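Local coordinates for protein acetaldehyde dehydrogenase (Acetylating) (Geobacillus thermoglucosidasius, PDB 5J78) that probably catalyses the reversible, coenzyme A-dependent oxidation of acetaldehyde to acetyl-CoA, with NAD as the electron carrier, at residues 310-315 with 329-334; 317-322 with 359-364; 351-356 with 380-385. All coordinates share one frame; numbering follows the deposited sequence. Where two conformers were deposited one is given.

Contact 1 of 3, residues 310-315 with 329-334; sequences ASIIMV and QVIAEM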
loop_
_atom_site.group_PDB
_atom_site.type_symbol
_atom_site.label_atom_id
_atom_site.label_comp_id
_atom_site.label_asym_id
_atom_site.label_seq_id
_atom_site.Cartn_x
_atom_site.Cartn_y
_atom_site.Cartn_z
ATOM N N ALA A 310 -9.606 36.694 -11.487
ATOM C CA ALA A 310 -8.564 35.859 -10.895
ATOM C C ALA A 310 -9.097 35.060 -9.740
ATOM O O ALA A 310 -8.568 33.997 -9.417
ATOM C CB ALA A 310 -7.388 36.687 -10.437
ATOM N N SER A 311 -10.156 35.567 -9.127
ATOM C CA SER A 311 -10.727 34.954 -7.936
ATOM C C SER A 311 -11.469 33.670 -8.237
ATOM O O SER A 311 -11.648 32.831 -7.354
ATOM C CB SER A 311 -11.675 35.941 -7.255
ATOM O OG SER A 311 -11.016 37.171 -7.051
ATOM N N ILE A 312 -11.921 33.528 -9.479
ATOM C CA ILE A 312 -12.653 32.334 -9.870
ATOM C C ILE A 312 -11.861 31.436 -10.821
ATOM O O ILE A 312 -12.377 30.416 -11.268
ATOM C CB ILE A 312 -14.004 32.708 -10.524
ATOM C CG1 ILE A 312 -13.803 33.472 -11.833
ATOM C CG2 ILE A 312 -14.840 33.537 -9.555
ATOM C CD1 ILE A 312 -14.986 33.368 -12.761
ATOM N N ILE A 313 -10.623 31.812 -11.132
ATOM C CA ILE A 313 -9.786 30.992 -12.001
ATOM C C ILE A 313 -9.289 29.755 -11.248
ATOM O O ILE A 313 -9.240 28.671 -11.821
ATOM C CB ILE A 313 -8.599 31.781 -12.570
ATOM C CG1 ILE A 313 -9.093 32.623 -13.742
ATOM C CG2 ILE A 313 -7.476 30.845 -13.076
ATOM C CD1 ILE A 313 -8.057 33.531 -14.336
ATOM N N MET A 314 -8.921 29.905 -9.979
ATOM C CA MET A 314 -8.661 28.723 -9.158
ATOM C C MET A 314 -9.368 28.761 -7.802
ATOM O O MET A 314 -9.584 29.824 -7.205
ATOM C CB MET A 314 -7.143 28.501 -8.987
ATOM C CG MET A 314 -6.307 29.647 -8.497
ATOM S SD MET A 314 -4.577 29.498 -9.069
ATOM C CE MET A 314 -4.279 27.751 -8.845
ATOM N N VAL A 315 -9.789 27.571 -7.379
ATOM C CA VAL A 315 -10.347 27.336 -6.055
ATOM C C VAL A 315 -9.487 26.257 -5.407
ATOM O O VAL A 315 -9.073 25.301 -6.072
ATOM C CB VAL A 315 -11.831 26.914 -6.107
ATOM C CG1 VAL A 315 -12.650 27.968 -6.839
ATOM C CG2 VAL A 315 -11.991 25.566 -6.778
ATOM N N GLN A 329 -18.696 35.275 -21.734
ATOM C CA GLN A 329 -19.848 35.867 -21.063
ATOM C C GLN A 329 -20.231 35.121 -19.790
ATOM O O GLN A 329 -20.613 35.744 -18.800
ATOM C CB GLN A 329 -21.044 35.907 -22.007
ATOM C CG GLN A 329 -20.897 36.912 -23.154
ATOM C CD GLN A 329 -19.866 36.496 -24.214
ATOM O OE1 GLN A 329 -19.610 35.296 -24.445
ATOM N NE2 GLN A 329 -19.272 37.497 -24.868
ATOM N N VAL A 330 -20.135 33.790 -19.824
ATOM C CA VAL A 330 -20.404 32.969 -18.651
ATOM C C VAL A 330 -19.365 33.262 -17.585
ATOM O O VAL A 330 -19.696 33.444 -16.420
ATOM C CB VAL A 330 -20.391 31.466 -18.985
ATOM C CG1 VAL A 330 -20.518 30.614 -17.705
ATOM C CG2 VAL A 330 -21.498 31.126 -19.994
ATOM N N ILE A 331 -18.102 33.317 -17.995
ATOM C CA ILE A 331 -17.026 33.625 -17.071
ATOM C C ILE A 331 -17.225 35.016 -16.461
ATOM O O ILE A 331 -17.031 35.205 -15.260
ATOM C CB ILE A 331 -15.676 33.555 -17.778
ATOM C CG1 ILE A 331 -15.399 32.117 -18.236
ATOM C CG2 ILE A 331 -14.549 34.007 -16.868
ATOM C CD1 ILE A 331 -14.320 32.028 -19.256
ATOM N N ALA A 332 -17.592 35.985 -17.301
ATOM C CA ALA A 332 -17.834 37.359 -16.834
ATOM C C ALA A 332 -18.899 37.370 -15.741
ATOM O O ALA A 332 -18.719 37.969 -14.687
ATOM C CB ALA A 332 -18.262 38.239 -17.988
ATOM N N GLU A 333 -19.998 36.674 -16.006
ATOM C CA GLU A 333 -21.087 36.573 -15.061
ATOM C C GLU A 333 -20.606 35.965 -13.755
ATOM O O GLU A 333 -20.953 36.443 -12.668
ATOM C CB GLU A 333 -22.220 35.741 -15.653
ATOM C CG GLU A 333 -23.549 35.918 -14.940
ATOM C CD GLU A 333 -24.657 35.074 -15.551
ATOM O OE1 GLU A 333 -24.540 34.704 -16.742
ATOM O OE2 GLU A 333 -25.644 34.782 -14.837
ATOM N N MET A 334 -19.775 34.934 -13.867
ATOM C CA MET A 334 -19.284 34.206 -12.700
ATOM C C MET A 334 -18.413 35.100 -11.853
ATOM O O MET A 334 -18.418 35.015 -10.628
ATOM C CB MET A 334 -18.468 32.968 -13.115
ATOM C CG MET A 334 -19.277 31.808 -13.616
ATOM S SD MET A 334 -18.239 30.375 -13.991
ATOM C CE MET A 334 -19.526 29.143 -14.236
#
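I312 of helix 303-313 stands against M334 of helix 328-335, and their CA atoms, 7.4 Å apart, mark the nearest passage of the two backbones. From here segment 310-315 goes on into strand 314-315, while 329-334 stays helical. The joint is a small apolar one, and it illustrates how a single isoleucine can bridge two helices. The working part is the CD1 methyl of I312, which reaches into the groove between two residues one turn apart. It meets CB of M334 at 3.5 Å, a snug fit, and lies 3.7 Å from the backbone O of I331. The CG2 branch of I331 meets the same methyl at about a right angle to the M334 approach, 4.2 Å from CD1. What sends the methyl outward is the torsion of I312: CG1 sits between the backbone N and the carbonyl carbon (chi1 64°), and the chain is extended beyond it. M334 crosses I312 at about a right angle; it offers its base, and its extended chain carries the sulfur and CE off toward K322. I313 is buried and packs on P358 and F359; A310 also touches F359. Behind the second helix, A332 rests on I339. Farther along, the chain enters the two-stranded antiparallel sheet of 314-315 and 318-319.

Contact 2 of 3, residues 317-322 with 359-364; sequences GSLNAK and FSIEKL
L319, at the end of short strand 318-319, faces the irregular loop 359-364, the backbones coming nearest at L319 and K363, whose CA atoms are 6.8 Å apart. A chi1 of -178° swings CG of the leucine across from the backbone N and lays both methyls against the peptide carbonyls: CD1 is 3.6 Å from E362 O and 3.7 Å from K363 O. CD2 also touches CD1 of L364 at 4.0 Å, and I361 CD1 borders the other methyl more loosely. Cut back to an alanine, L319 would probably leave the carbonyls of E362 and K363 and the tip of L364 without their apolar cover. K363 points its CB away and folds back along its own loop, where NZ is gripped by F359 O at 2.8 Å and I361 O at 2.9 Å; Q277 O is its third acceptor, so the buried ammonium is well satisfied. On the strand side, N320 OD1 takes the N-H of K322 in an Asx turn. The sequence E362-K363-L364-S365 probably corresponds to the glutamate-containing motif of aldehyde dehydrogenases that borders the nicotinamide ribose. Consistent with this, the loop adjoins the oxidised cysteine at position 273, probably the family's nucleophile.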
loop_
_atom_site.group_PDB
_atom_site.type_symbol
_atom_site.label_atom_id
_atom_site.label_comp_id
_atom_site.label_asym_id
_atom_site.label_seq_id
_atom_site.Cartn_x
_atom_site.Cartn_y
_atom_site.Cartn_z
ATOM N N GLY A 317 -5.886 25.583 -4.554
ATOM C CA GLY A 317 -4.740 26.006 -5.336
ATOM C C GLY A 317 -4.714 25.256 -6.648
ATOM O O GLY A 317 -3.645 24.875 -7.131
ATOM N N SER A 318 -5.900 25.033 -7.214
ATOM C CA SER A 318 -6.032 24.340 -8.492
ATOM C C SER A 318 -7.077 25.005 -9.384
ATOM O O SER A 318 -7.971 25.694 -8.898
ATOM C CB SER A 318 -6.405 22.875 -8.265
ATOM O OG SER A 318 -7.668 22.780 -7.630
ATOM N N LEU A 319 -6.957 24.778 -10.690
ATOM C CA LEU A 319 -7.895 25.310 -11.665
ATOM C C LEU A 319 -9.339 24.975 -11.290
ATOM O O LEU A 319 -9.652 23.852 -10.919
ATOM C CB LEU A 319 -7.567 24.774 -13.059
ATOM C CG LEU A 319 -8.450 25.287 -14.206
ATOM C CD1 LEU A 319 -8.280 26.810 -14.425
ATOM C CD2 LEU A 319 -8.134 24.498 -15.475
ATOM N N ASN A 320 -10.191 25.989 -11.359
ATOM C CA ASN A 320 -11.625 25.871 -11.090
ATOM C C ASN A 320 -12.359 25.222 -12.263
ATOM O O ASN A 320 -12.446 25.801 -13.341
ATOM C CB ASN A 320 -12.192 27.272 -10.797
ATOM C CG ASN A 320 -13.690 27.274 -10.488
ATOM O OD1 ASN A 320 -14.324 26.230 -10.325
ATOM N ND2 ASN A 320 -14.254 28.475 -10.388
ATOM N N ALA A 321 -12.884 24.019 -12.054
ATOM C CA ALA A 321 -13.551 23.275 -13.121
ATOM C C ALA A 321 -14.769 24.013 -13.685
ATOM O O ALA A 321 -15.187 23.753 -14.817
ATOM C CB ALA A 321 -13.975 21.887 -12.617
ATOM N N LYS A 322 -15.337 24.935 -12.910
ATOM C CA LYS A 322 -16.557 25.609 -13.346
ATOM C C LYS A 322 -16.315 26.621 -14.458
ATOM O O LYS A 322 -17.263 27.005 -15.126
ATOM C CB LYS A 322 -17.251 26.280 -12.155
ATOM C CG LYS A 322 -18.066 25.290 -11.342
ATOM C CD LYS A 322 -18.337 25.785 -9.935
ATOM C CE LYS A 322 -19.034 24.700 -9.124
ATOM N NZ LYS A 322 -19.784 25.248 -7.955
ATOM N N PHE A 359 -3.415 33.952 -13.555
ATOM C CA PHE A 359 -3.447 34.208 -14.985
ATOM C C PHE A 359 -2.267 33.532 -15.690
ATOM O O PHE A 359 -2.282 33.371 -16.906
ATOM C CB PHE A 359 -3.469 35.713 -15.262
ATOM C CG PHE A 359 -4.832 36.333 -15.101
ATOM C CD1 PHE A 359 -5.762 36.250 -16.115
ATOM C CD2 PHE A 359 -5.183 36.993 -13.937
ATOM C CE1 PHE A 359 -7.033 36.818 -15.975
ATOM C CE2 PHE A 359 -6.443 37.555 -13.796
ATOM C CZ PHE A 359 -7.368 37.456 -14.819
ATOM N N SER A 360 -1.259 33.118 -14.931
ATOM C CA SER A 360 -0.084 32.488 -15.529
ATOM C C SER A 360 -0.226 30.965 -15.670
ATOM O O SER A 360 0.586 30.352 -16.356
ATOM C CB SER A 360 1.174 32.790 -14.716
ATOM O OG SER A 360 1.129 32.124 -13.474
ATOM N N ILE A 361 -1.235 30.365 -15.028
ATOM C CA ILE A 361 -1.434 28.912 -15.112
ATOM C C ILE A 361 -2.283 28.526 -16.325
ATOM O O ILE A 361 -2.750 29.399 -17.090
ATOM C CB ILE A 361 -2.083 28.337 -13.814
ATOM C CG1 ILE A 361 -3.567 28.735 -13.658
ATOM C CG2 ILE A 361 -1.289 28.784 -12.598
ATOM C CD1 ILE A 361 -4.345 27.861 -12.670
ATOM N N GLU A 362 -2.461 27.214 -16.497
ATOM C CA GLU A 362 -3.252 26.666 -17.583
ATOM C C GLU A 362 -4.714 26.902 -17.237
ATOM O O GLU A 362 -5.189 26.464 -16.185
ATOM C CB GLU A 362 -2.977 25.159 -17.799
ATOM C CG GLU A 362 -3.599 24.637 -19.097
ATOM C CD GLU A 362 -3.656 23.124 -19.230
ATOM O OE1 GLU A 362 -3.415 22.402 -18.239
ATOM O OE2 GLU A 362 -3.945 22.663 -20.361
ATOM N N LYS A 363 -5.439 27.566 -18.126
ATOM C CA LYS A 363 -6.783 28.037 -17.779
ATOM C C LYS A 363 -7.909 27.264 -18.467
ATOM O O LYS A 363 -9.064 27.340 -18.033
ATOM C CB LYS A 363 -6.882 29.544 -18.102
ATOM C CG LYS A 363 -5.928 30.368 -17.223
ATOM C CD LYS A 363 -5.723 31.809 -17.694
ATOM C CE LYS A 363 -4.909 31.896 -18.964
ATOM N NZ LYS A 363 -3.453 31.657 -18.739
ATOM N N LEU A 364 -7.565 26.522 -19.520
ATOM C CA LEU A 364 -8.518 25.666 -20.233
ATOM C C LEU A 364 -9.839 26.401 -20.478
ATOM O O LEU A 364 -10.925 25.872 -20.260
ATOM C CB LEU A 364 -8.767 24.365 -19.459
ATOM C CG LEU A 364 -7.663 23.289 -19.544
ATOM C CD1 LEU A 364 -7.981 22.109 -18.634
ATOM C CD2 LEU A 364 -7.457 22.799 -20.966
#

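Contact 3 of 3, residues 351-356 with 380-385; sequences TEVGKE and SELAQK
V353 rests on L382 and K385, joining a loop to a helix in the parallel alpha/beta domain of an aldehyde dehydrogenase. Segment 351-356 belongs to the irregular connection between parallel strands 345-349 and 367-373; helix 376-388 follows the second of these strands and leads toward strand 395-399. Backbones come nearest at V353 and K385, with CA atoms 6.8 Å apart. Along the helix, S380 comes first; its OG bonds to M376 O and K413 NZ. L382 is the first to touch. Its CB does not point at the loop, but the end of the side chain swings in, and CD2 meets CG2 of V353 at 4.0 Å, the two branched groups crossing obliquely. Both residues also lie on Y371 of strand 367-373, whose hydroxyl bonds to E352 O, so that one tyrosine underlies the junction and holds the loop beside it. A383, buried, packs on Y409 of helix 403-410, tying the helix to its neighbour. K385 contributes CB and its carbonyl, while its charged end leads away. At chi1 -180° the CG1 branch of V353 stands opposite its own amide nitrogen, a setting that lays this methyl over the peptide after K385, with CG1 4.0 Å from K385 CB and 3.6 Å from K385 O.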
loop_
_atom_site.group_PDB
_atom_site.type_symbol
_atom_site.label_atom_id
_atom_site.label_comp_id
_atom_site.label_asym_id
_atom_site.label_seq_id
_atom_site.Cartn_x
_atom_site.Cartn_y
_atom_site.Cartn_z
ATOM N N THR A 351 2.703 40.324 -15.483
ATOM C CA THR A 351 4.165 40.363 -15.418
ATOM C C THR A 351 4.750 39.184 -14.629
ATOM O O THR A 351 5.898 38.817 -14.851
ATOM C CB THR A 351 4.666 41.681 -14.781
ATOM O OG1 THR A 351 4.228 41.756 -13.417
ATOM C CG2 THR A 351 4.142 42.883 -15.563
ATOM N N GLU A 352 3.960 38.605 -13.725
ATOM C CA GLU A 352 4.419 37.505 -12.873
ATOM C C GLU A 352 3.977 36.101 -13.343
ATOM O O GLU A 352 2.956 35.936 -14.019
ATOM C CB GLU A 352 3.931 37.725 -11.437
ATOM C CG GLU A 352 4.544 38.941 -10.743
ATOM C CD GLU A 352 6.047 39.044 -10.941
ATOM O OE1 GLU A 352 6.784 38.155 -10.449
ATOM O OE2 GLU A 352 6.488 40.009 -11.603
ATOM N N VAL A 353 4.758 35.097 -12.945
ATOM C CA VAL A 353 4.513 33.690 -13.283
ATOM C C VAL A 353 4.583 32.818 -12.030
ATOM O O VAL A 353 5.524 32.924 -11.252
ATOM C CB VAL A 353 5.543 33.186 -14.313
ATOM C CG1 VAL A 353 5.298 31.696 -14.694
ATOM C CG2 VAL A 353 5.532 34.080 -15.556
ATOM N N GLY A 354 3.594 31.955 -11.825
ATOM C CA GLY A 354 3.610 31.080 -10.670
ATOM C C GLY A 354 2.234 30.562 -10.364
ATOM O O GLY A 354 1.251 31.157 -10.781
ATOM N N LYS A 355 2.172 29.460 -9.623
ATOM C CA LYS A 355 0.911 28.797 -9.304
ATOM C C LYS A 355 -0.028 29.753 -8.575
ATOM O O LYS A 355 -1.239 29.552 -8.554
ATOM C CB LYS A 355 1.132 27.546 -8.430
ATOM C CG LYS A 355 2.364 26.701 -8.735
ATOM C CD LYS A 355 2.123 25.667 -9.821
ATOM C CE LYS A 355 3.461 25.124 -10.328
ATOM N NZ LYS A 355 3.315 24.108 -11.411
ATOM N N GLU A 356 0.543 30.794 -7.973
ATOM C CA GLU A 356 -0.218 31.719 -7.145
ATOM C C GLU A 356 -0.631 32.955 -7.928
ATOM O O GLU A 356 -1.238 33.863 -7.378
ATOM C CB GLU A 356 0.599 32.120 -5.910
ATOM C CG GLU A 356 1.774 33.088 -6.153
ATOM C CD GLU A 356 3.026 32.424 -6.735
ATOM O OE1 GLU A 356 2.916 31.399 -7.448
ATOM O OE2 GLU A 356 4.135 32.938 -6.470
ATOM N N SER A 380 12.270 33.876 -24.220
ATOM C CA SER A 380 12.670 32.512 -23.864
ATOM C C SER A 380 12.654 32.248 -22.365
ATOM O O SER A 380 12.205 31.195 -21.913
ATOM C CB SER A 380 14.063 32.214 -24.396
ATOM O OG SER A 380 14.067 32.174 -25.811
ATOM N N GLU A 381 13.140 33.206 -21.587
ATOM C CA GLU A 381 13.160 33.063 -20.137
ATOM C C GLU A 381 11.739 32.986 -19.553
ATOM O O GLU A 381 11.495 32.221 -18.617
ATOM C CB GLU A 381 13.948 34.222 -19.513
ATOM C CG GLU A 381 15.420 34.274 -19.974
ATOM C CD GLU A 381 16.110 35.605 -19.672
ATOM O OE1 GLU A 381 17.357 35.660 -19.764
ATOM O OE2 GLU A 381 15.412 36.594 -19.354
ATOM N N LEU A 382 10.804 33.766 -20.103
ATOM C CA LEU A 382 9.402 33.708 -19.657
ATOM C C LEU A 382 8.719 32.408 -20.111
ATOM O O LEU A 382 8.007 31.766 -19.343
ATOM C CB LEU A 382 8.596 34.902 -20.185
ATOM C CG LEU A 382 8.628 36.209 -19.395
ATOM C CD1 LEU A 382 7.829 37.221 -20.166
ATOM C CD2 LEU A 382 8.080 36.034 -17.987
ATOM N N ALA A 383 8.918 32.057 -21.375
ATOM C CA ALA A 383 8.421 30.787 -21.896
ATOM C C ALA A 383 8.866 29.648 -20.979
ATOM O O ALA A 383 8.071 28.785 -20.601
ATOM C CB ALA A 383 8.913 30.556 -23.317
ATOM N N GLN A 384 10.136 29.669 -20.587
ATOM C CA GLN A 384 10.683 28.591 -19.762
ATOM C C GLN A 384 9.956 28.542 -18.424
ATOM O O GLN A 384 9.546 27.463 -17.972
ATOM C CB GLN A 384 12.205 28.767 -19.578
ATOM C CG GLN A 384 12.840 27.754 -18.663
ATOM C CD GLN A 384 12.753 26.346 -19.211
ATOM O OE1 GLN A 384 12.670 26.133 -20.428
ATOM N NE2 GLN A 384 12.770 25.374 -18.313
ATOM N N LYS A 385 9.738 29.708 -17.817
ATOM C CA LYS A 385 9.020 29.795 -16.532
ATOM C C LYS A 385 7.547 29.366 -16.601
ATOM O O LYS A 385 7.024 28.746 -15.673
ATOM C CB LYS A 385 9.080 31.223 -15.999
ATOM C CG LYS A 385 10.422 31.651 -15.415
ATOM C CD LYS A 385 10.216 32.827 -14.455
ATOM C CE LYS A 385 11.526 33.468 -14.014
ATOM N NZ LYS A 385 12.114 34.311 -15.093
#

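Overall arrangement
Followed from the N terminus, the chain leaves helix 303-313, makes the small hairpin 314-319 and reaches helix 328-335, where contact 1 closes a loop of 13 residues. Contact 2 starts inside that loop and ends beyond it, so the two cross; N320 joins them through its bonds to I312 and I313. After strand 345-349 comes the long connection that holds 351-356 and 359-364. Contact 3 opens there before contact 2 closes, a second crossing, stitched by S360 OG with G354 N. Contacts 1 and 3 lie in series. Together they tie the outlying helices and hairpin to the connection between strands 345-349 and 367-373, and that connection to helix 376-388.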